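Local structure of Pro-Pro endopeptidase (Paenibacillus alvei, 6FPC) at residues K9-N19 / L41-Q52. The protein is a secreted, zinc-dependent endopeptidase that cuts the peptide bond between two prolines in a PLP-PVP motif of a cell-surface protein and may thereby regulate bacterial adhesion. Numbering follows the deposited sequence.
Sequences KLVVLPSGEYN and LYSKGVKIKLTQ
Lys9 lays its aliphatic chain across one face of the Tyr42 ring, a CH-pi contact with CE 3.8 Å from the ring centroid and 18° off the normal. With CG set between the backbone N and the carbonyl carbon (chi1 59°) and the chain extended beyond it, CG, CD and CE pass over the ring in turn. A second flat group is the carboxamide of Gln52: Asn19 N gives OE1 a nearly straight bond (2.8 Å, 173° at the hydrogen), approaching from above the amide plane, while a water joins Gln52 NE2 to Asn19 ND2 and Asn19 OD1 caps helix 20-30 at Glu22 N. Between these ends a short parallel pairing joins Val11 and Val12 to Ile48 and Lys49. Ile48 N bonds to Leu10 O, Val12 N to Ile48 O at 2.8 Å, and Leu50 N to Val12 O at 3.2 Å; a second water bridges Val12 O and Leu50 O where the strands diverge. Leu10 puts CD2 3.7 Å from Ile48 CD1, and its CD1 against Tyr42 CB. Leu50 CD1 meets both Val11 CG1 and Leu13 CD2, each at 3.8 Å. Strand 11-12 is an outermost strand of the mixed sheet, with 47-51 inside it, bonded in turn to 89-93; helix 20-30 packs on Val11, Ile48 and Leu50, and Leu41 rests on the zinc-binding HExxH helix 108-121.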
ATOM      1  N   LYS A   9      -9.822  -6.738  14.371  1.00 33.40           N
ATOM      2  CA  LYS A   9      -8.780  -6.393  15.341  1.00 33.95           C
ATOM      3  C   LYS A   9      -7.561  -5.707  14.688  1.00 37.38           C
ATOM      4  O   LYS A   9      -6.941  -4.853  15.324  1.00 38.24           O
ATOM      5  CB  LYS A   9      -8.370  -7.583  16.220  1.00 37.86           C
ATOM      6  CG  LYS A   9      -7.829  -8.794  15.490  1.00 43.62           C
ATOM      7  CD  LYS A   9      -7.544  -9.906  16.489  1.00 44.70           C
ATOM      8  CE  LYS A   9      -6.794 -11.020  15.819  1.00 41.76           C
ATOM      9  NZ  LYS A   9      -6.644 -12.203  16.705  1.00 46.63           N
ATOM     10  N   LEU A  10      -7.241  -6.059  13.426  1.00 32.18           N
ATOM     11  CA  LEU A  10      -6.124  -5.500  12.654  1.00 30.70           C
ATOM     12  C   LEU A  10      -6.401  -4.046  12.214  1.00 34.46           C
ATOM     13  O   LEU A  10      -5.490  -3.203  12.255  1.00 33.34           O
ATOM     14  CB  LEU A  10      -5.825  -6.401  11.438  1.00 31.00           C
ATOM     15  CG  LEU A  10      -4.665  -6.035  10.501  1.00 34.29           C
ATOM     16  CD1 LEU A  10      -3.306  -6.218  11.178  1.00 34.89           C
ATOM     17  CD2 LEU A  10      -4.666  -6.910   9.270  1.00 35.20           C
ATOM     18  N   VAL A  11      -7.651  -3.761  11.782  1.00 31.74           N
ATOM     19  CA  VAL A  11      -8.039  -2.412  11.354  1.00 31.76           C
ATOM     20  C   VAL A  11      -8.468  -1.611  12.570  1.00 36.25           C
ATOM     21  O   VAL A  11      -9.386  -2.025  13.277  1.00 35.27           O
ATOM     22  CB  VAL A  11      -9.107  -2.394  10.222  1.00 35.16           C
ATOM     23  CG1 VAL A  11      -9.605  -0.965   9.935  1.00 34.33           C
ATOM     24  CG2 VAL A  11      -8.556  -3.040   8.955  1.00 34.52           C
ATOM     25  N   VAL A  12      -7.784  -0.494  12.829  1.00 32.28           N
ATOM     26  CA  VAL A  12      -8.111   0.373  13.955  1.00 32.73           C
ATOM     27  C   VAL A  12      -8.797   1.641  13.415  1.00 36.53           C
ATOM     28  O   VAL A  12      -8.183   2.410  12.682  1.00 33.01           O
ATOM     29  CB  VAL A  12      -6.891   0.658  14.877  1.00 36.16           C
ATOM     30  CG1 VAL A  12      -7.274   1.584  16.034  1.00 36.90           C
ATOM     31  CG2 VAL A  12      -6.307  -0.650  15.427  1.00 36.30           C
ATOM     32  N   LEU A  13     -10.085   1.804  13.730  1.00 36.08           N
ATOM     33  CA  LEU A  13     -10.882   2.956  13.298  1.00 36.33           C
ATOM     34  C   LEU A  13     -10.689   4.093  14.311  1.00 40.07           C
ATOM     35  O   LEU A  13     -10.300   3.801  15.448  1.00 39.47           O
ATOM     36  CB  LEU A  13     -12.381   2.570  13.144  1.00 37.96           C
ATOM     37  CG  LEU A  13     -12.702   1.489  12.088  1.00 42.39           C
ATOM     38  CD1 LEU A  13     -14.145   1.140  12.089  1.00 43.81           C
ATOM     39  CD2 LEU A  13     -12.281   1.912  10.681  1.00 41.26           C
ATOM     40  N   PRO A  14     -10.903   5.385  13.943  1.00 36.11           N
ATOM     41  CA  PRO A  14     -10.674   6.468  14.922  1.00 36.32           C
ATOM     42  C   PRO A  14     -11.610   6.415  16.130  1.00 44.02           C
ATOM     43  O   PRO A  14     -12.785   6.045  15.997  1.00 43.70           O
ATOM     44  CB  PRO A  14     -10.903   7.747  14.105  1.00 37.27           C
ATOM     45  CG  PRO A  14     -10.749   7.337  12.678  1.00 39.99           C
ATOM     46  CD  PRO A  14     -11.291   5.937  12.625  1.00 36.63           C
ATOM     47  N   SER A  15     -11.079   6.798  17.306  1.00 42.11           N
ATOM     48  CA  SER A  15     -11.829   6.835  18.569  1.00 44.40           C
ATOM     49  C   SER A  15     -12.775   8.032  18.571  1.00 49.93           C
ATOM     50  O   SER A  15     -13.789   8.023  19.279  1.00 52.14           O
ATOM     51  CB  SER A  15     -10.879   6.886  19.764  1.00 48.56           C
ATOM     52  OG  SER A  15     -10.071   8.052  19.732  1.00 59.49           O
ATOM     53  N   GLY A  16     -12.431   9.039  17.775  1.00 45.56           N
ATOM     54  CA  GLY A  16     -13.245  10.228  17.558  1.00 46.22           C
ATOM     55  C   GLY A  16     -14.250   9.985  16.447  1.00 48.56           C
ATOM     56  O   GLY A  16     -14.586   8.835  16.153  1.00 48.60           O
ATOM     57  N   GLU A  17     -14.751  11.056  15.825  1.00 44.56           N
ATOM     58  CA  GLU A  17     -15.743  10.919  14.757  1.00 43.36           C
ATOM     59  C   GLU A  17     -15.097  10.638  13.396  1.00 43.92           C
ATOM     60  O   GLU A  17     -14.015  11.159  13.106  1.00 44.06           O
ATOM     61  CB  GLU A  17     -16.661  12.144  14.712  1.00 45.98           C
ATOM     62  CG  GLU A  17     -18.036  11.868  14.122  1.00 57.81           C
ATOM     63  CD  GLU A  17     -18.823  10.765  14.799  1.00 76.40           C
ATOM     64  OE1 GLU A  17     -18.887   9.652  14.227  1.00 78.82           O
ATOM     65  OE2 GLU A  17     -19.354  11.000  15.909  1.00 60.54           O
ATOM     66  N   TYR A  18     -15.732   9.768  12.583  1.00 37.16           N
ATOM     67  CA  TYR A  18     -15.206   9.397  11.259  1.00 34.77           C
ATOM     68  C   TYR A  18     -16.310   9.078  10.258  1.00 34.82           C
ATOM     69  O   TYR A  18     -17.415   8.704  10.656  1.00 32.05           O
ATOM     70  CB  TYR A  18     -14.181   8.236  11.352  1.00 34.79           C
ATOM     71  CG  TYR A  18     -14.770   6.921  11.829  1.00 35.43           C
ATOM     72  CD1 TYR A  18     -15.216   5.966  10.921  1.00 37.57           C
ATOM     73  CD2 TYR A  18     -14.856   6.623  13.185  1.00 36.09           C
ATOM     74  CE1 TYR A  18     -15.796   4.774  11.352  1.00 38.89           C
ATOM     75  CE2 TYR A  18     -15.411   5.422  13.629  1.00 37.52           C
ATOM     76  CZ  TYR A  18     -15.880   4.500  12.707  1.00 44.08           C
ATOM     77  OH  TYR A  18     -16.417   3.306  13.129  1.00 46.74           O
ATOM     78  N   ASN A  19     -15.994   9.199   8.953  1.00 31.47           N
ATOM     79  CA  ASN A  19     -16.911   8.895   7.836  1.00 31.71           C
ATOM     80  C   ASN A  19     -17.179   7.378   7.856  1.00 34.16           C
ATOM     81  O   ASN A  19     -16.370   6.600   7.345  1.00 30.56           O
ATOM     82  CB  ASN A  19     -16.276   9.320   6.490  1.00 31.46           C
ATOM     83  CG  ASN A  19     -17.205   9.206   5.295  1.00 39.38           C
ATOM     84  OD1 ASN A  19     -18.049   8.310   5.197  1.00 35.63           O
ATOM     85  ND2 ASN A  19     -17.043  10.096   4.328  1.00 35.04           N
ATOM     86  N   LEU A  41       0.313 -10.379   9.483  1.00 32.10           N
ATOM     87  CA  LEU A  41       0.528  -8.951   9.768  1.00 30.32           C
ATOM     88  C   LEU A  41       0.222  -8.635  11.233  1.00 31.97           C
ATOM     89  O   LEU A  41       1.036  -8.000  11.911  1.00 29.86           O
ATOM     90  CB  LEU A  41      -0.359  -8.071   8.879  1.00 30.06           C
ATOM     91  CG  LEU A  41       0.162  -7.728   7.513  1.00 34.33           C
ATOM     92  CD1 LEU A  41      -0.905  -6.970   6.749  1.00 34.83           C
ATOM     93  CD2 LEU A  41       1.484  -6.921   7.598  1.00 34.84           C
ATOM     94  N   TYR A  42      -0.948  -9.086  11.715  1.00 29.48           N
ATOM     95  CA  TYR A  42      -1.364  -8.876  13.094  1.00 30.83           C
ATOM     96  C   TYR A  42      -0.376  -9.480  14.100  1.00 34.49           C
ATOM     97  O   TYR A  42      -0.121  -8.849  15.120  1.00 34.85           O
ATOM     98  CB  TYR A  42      -2.777  -9.427  13.347  1.00 33.17           C
ATOM     99  CG  TYR A  42      -3.328  -9.007  14.690  1.00 36.05           C
ATOM    100  CD1 TYR A  42      -3.914  -7.756  14.865  1.00 38.42           C
ATOM    101  CD2 TYR A  42      -3.224  -9.841  15.802  1.00 38.32           C
ATOM    102  CE1 TYR A  42      -4.433  -7.365  16.098  1.00 39.93           C
ATOM    103  CE2 TYR A  42      -3.716  -9.449  17.049  1.00 39.83           C
ATOM    104  CZ  TYR A  42      -4.335  -8.215  17.186  1.00 46.95           C
ATOM    105  OH  TYR A  42      -4.822  -7.813  18.402  1.00 48.79           O
ATOM    106  N   SER A  43       0.182 -10.680  13.822  1.00 32.45           N
ATOM    107  CA  SER A  43       1.145 -11.317  14.732  1.00 33.51           C
ATOM    108  C   SER A  43       2.458 -10.503  14.917  1.00 36.90           C
ATOM    109  O   SER A  43       3.126 -10.677  15.936  1.00 37.40           O
ATOM    110  CB  SER A  43       1.457 -12.750  14.295  1.00 38.32           C
ATOM    111  OG  SER A  43       2.324 -12.759  13.173  1.00 54.32           O
ATOM    112  N   LYS A  44       2.791  -9.603  13.956  1.00 33.31           N
ATOM    113  CA  LYS A  44       3.988  -8.744  13.981  1.00 33.55           C
ATOM    114  C   LYS A  44       3.726  -7.370  14.645  1.00 37.41           C
ATOM    115  O   LYS A  44       4.573  -6.473  14.583  1.00 36.44           O
ATOM    116  CB  LYS A  44       4.556  -8.543  12.550  1.00 35.23           C
ATOM    117  CG  LYS A  44       4.743  -9.831  11.744  1.00 43.24           C
ATOM    118  CD  LYS A  44       6.011 -10.605  12.082  1.00 49.50           C
ATOM    119  CE  LYS A  44       5.830 -12.109  11.988  1.00 63.42           C
ATOM    120  NZ  LYS A  44       5.494 -12.569  10.611  1.00 73.08           N
ATOM    121  N   GLY A  45       2.558  -7.215  15.256  1.00 32.48           N
ATOM    122  CA  GLY A  45       2.181  -5.974  15.916  1.00 32.08           C
ATOM    123  C   GLY A  45       1.768  -4.894  14.940  1.00 34.59           C
ATOM    124  O   GLY A  45       1.733  -3.723  15.311  1.00 35.98           O
ATOM    125  N   VAL A  46       1.457  -5.270  13.688  1.00 30.76           N
ATOM    126  CA  VAL A  46       1.015  -4.315  12.666  1.00 29.60           C
ATOM    127  C   VAL A  46      -0.427  -3.956  12.955  1.00 33.27           C
ATOM    128  O   VAL A  46      -1.208  -4.821  13.339  1.00 33.10           O
ATOM    129  CB  VAL A  46       1.193  -4.808  11.188  1.00 31.73           C
ATOM    130  CG1 VAL A  46       0.544  -3.839  10.180  1.00 31.16           C
ATOM    131  CG2 VAL A  46       2.668  -4.978  10.841  1.00 30.82           C
ATOM    132  N   LYS A  47      -0.757  -2.678  12.794  1.00 31.27           N
ATOM    133  CA  LYS A  47      -2.118  -2.166  12.870  1.00 31.44           C
ATOM    134  C   LYS A  47      -2.363  -1.354  11.608  1.00 32.05           C
ATOM    135  O   LYS A  47      -1.462  -0.666  11.132  1.00 30.82           O
ATOM    136  CB  LYS A  47      -2.380  -1.325  14.145  1.00 34.07           C
ATOM    137  CG  LYS A  47      -2.491  -2.145  15.456  1.00 28.96           C
ATOM    138  CD  LYS A  47      -3.618  -3.198  15.469  1.00 33.85           C
ATOM    139  CE  LYS A  47      -3.927  -3.731  16.864  1.00 52.39           C
ATOM    140  NZ  LYS A  47      -2.718  -4.272  17.558  1.00 57.44           N
ATOM    141  N   ILE A  48      -3.538  -1.501  11.024  1.00 27.95           N
ATOM    142  CA  ILE A  48      -3.939  -0.714   9.855  1.00 27.14           C
ATOM    143  C   ILE A  48      -4.878   0.346  10.405  1.00 30.77           C
ATOM    144  O   ILE A  48      -6.032   0.060  10.737  1.00 31.00           O
ATOM    145  CB  ILE A  48      -4.583  -1.534   8.712  1.00 29.83           C
ATOM    146  CG1 ILE A  48      -3.648  -2.632   8.188  1.00 30.36           C
ATOM    147  CG2 ILE A  48      -5.083  -0.593   7.581  1.00 28.74           C
ATOM    148  CD1 ILE A  48      -4.386  -3.714   7.391  1.00 32.15           C
ATOM    149  N   LYS A  49      -4.365   1.565  10.541  1.00 26.49           N
ATOM    150  CA  LYS A  49      -5.142   2.669  11.091  1.00 26.60           C
ATOM    151  C   LYS A  49      -5.745   3.533   9.986  1.00 31.10           C
ATOM    152  O   LYS A  49      -5.010   4.130   9.195  1.00 29.84           O
ATOM    153  CB  LYS A  49      -4.280   3.512  12.050  1.00 28.66           C
ATOM    154  CG  LYS A  49      -3.890   2.747  13.308  1.00 37.15           C
ATOM    155  CD  LYS A  49      -3.195   3.615  14.330  1.00 44.90           C
ATOM    156  CE  LYS A  49      -2.745   2.787  15.518  1.00 47.36           C
ATOM    157  NZ  LYS A  49      -2.024   3.610  16.513  1.00 53.41           N
ATOM    158  N   LEU A  50      -7.082   3.582   9.928  1.00 28.32           N
ATOM    159  CA  LEU A  50      -7.794   4.422   8.959  1.00 28.26           C
ATOM    160  C   LEU A  50      -8.074   5.702   9.712  1.00 32.17           C
ATOM    161  O   LEU A  50      -8.654   5.665  10.800  1.00 30.35           O
ATOM    162  CB  LEU A  50      -9.090   3.745   8.478  1.00 29.12           C
ATOM    163  CG  LEU A  50      -8.958   2.321   7.914  1.00 32.86           C
ATOM    164  CD1 LEU A  50     -10.290   1.803   7.454  1.00 33.89           C
ATOM    165  CD2 LEU A  50      -7.872   2.218   6.822  1.00 33.69           C
ATOM    166  N   THR A  51      -7.557   6.819   9.205  1.00 28.28           N
ATOM    167  CA  THR A  51      -7.627   8.096   9.910  1.00 27.92           C
ATOM    168  C   THR A  51      -8.618   9.065   9.302  1.00 31.96           C
ATOM    169  O   THR A  51      -8.733   9.142   8.085  1.00 30.90           O
ATOM    170  CB  THR A  51      -6.210   8.709  10.015  1.00 33.58           C
ATOM    171  OG1 THR A  51      -5.786   9.206   8.735  1.00 33.18           O
ATOM    172  CG2 THR A  51      -5.165   7.701  10.526  1.00 32.91           C
ATOM    173  N   GLN A  52      -9.325   9.828  10.146  1.00 31.60           N
ATOM    174  CA  GLN A  52     -10.252  10.816   9.616  1.00 31.72           C
ATOM    175  C   GLN A  52      -9.507  12.092   9.213  1.00 38.51           C
ATOM    176  O   GLN A  52      -9.885  12.718   8.237  1.00 40.56           O
ATOM    177  CB  GLN A  52     -11.451  11.086  10.546  1.00 33.81           C
ATOM    178  CG  GLN A  52     -12.545  11.947   9.896  1.00 32.36           C
ATOM    179  CD  GLN A  52     -13.187  11.379   8.643  1.00 43.99           C
ATOM    180  OE1 GLN A  52     -13.435  10.172   8.503  1.00 35.13           O
ATOM    181  NE2 GLN A  52     -13.487  12.250   7.697  1.00 39.91           N
TER
HETATM  182  O   HOH W   1      -7.415   5.031  13.133  1.00 40.68           O
HETATM  183  O   HOH W   2     -14.911  12.181   5.156  1.00 38.83           O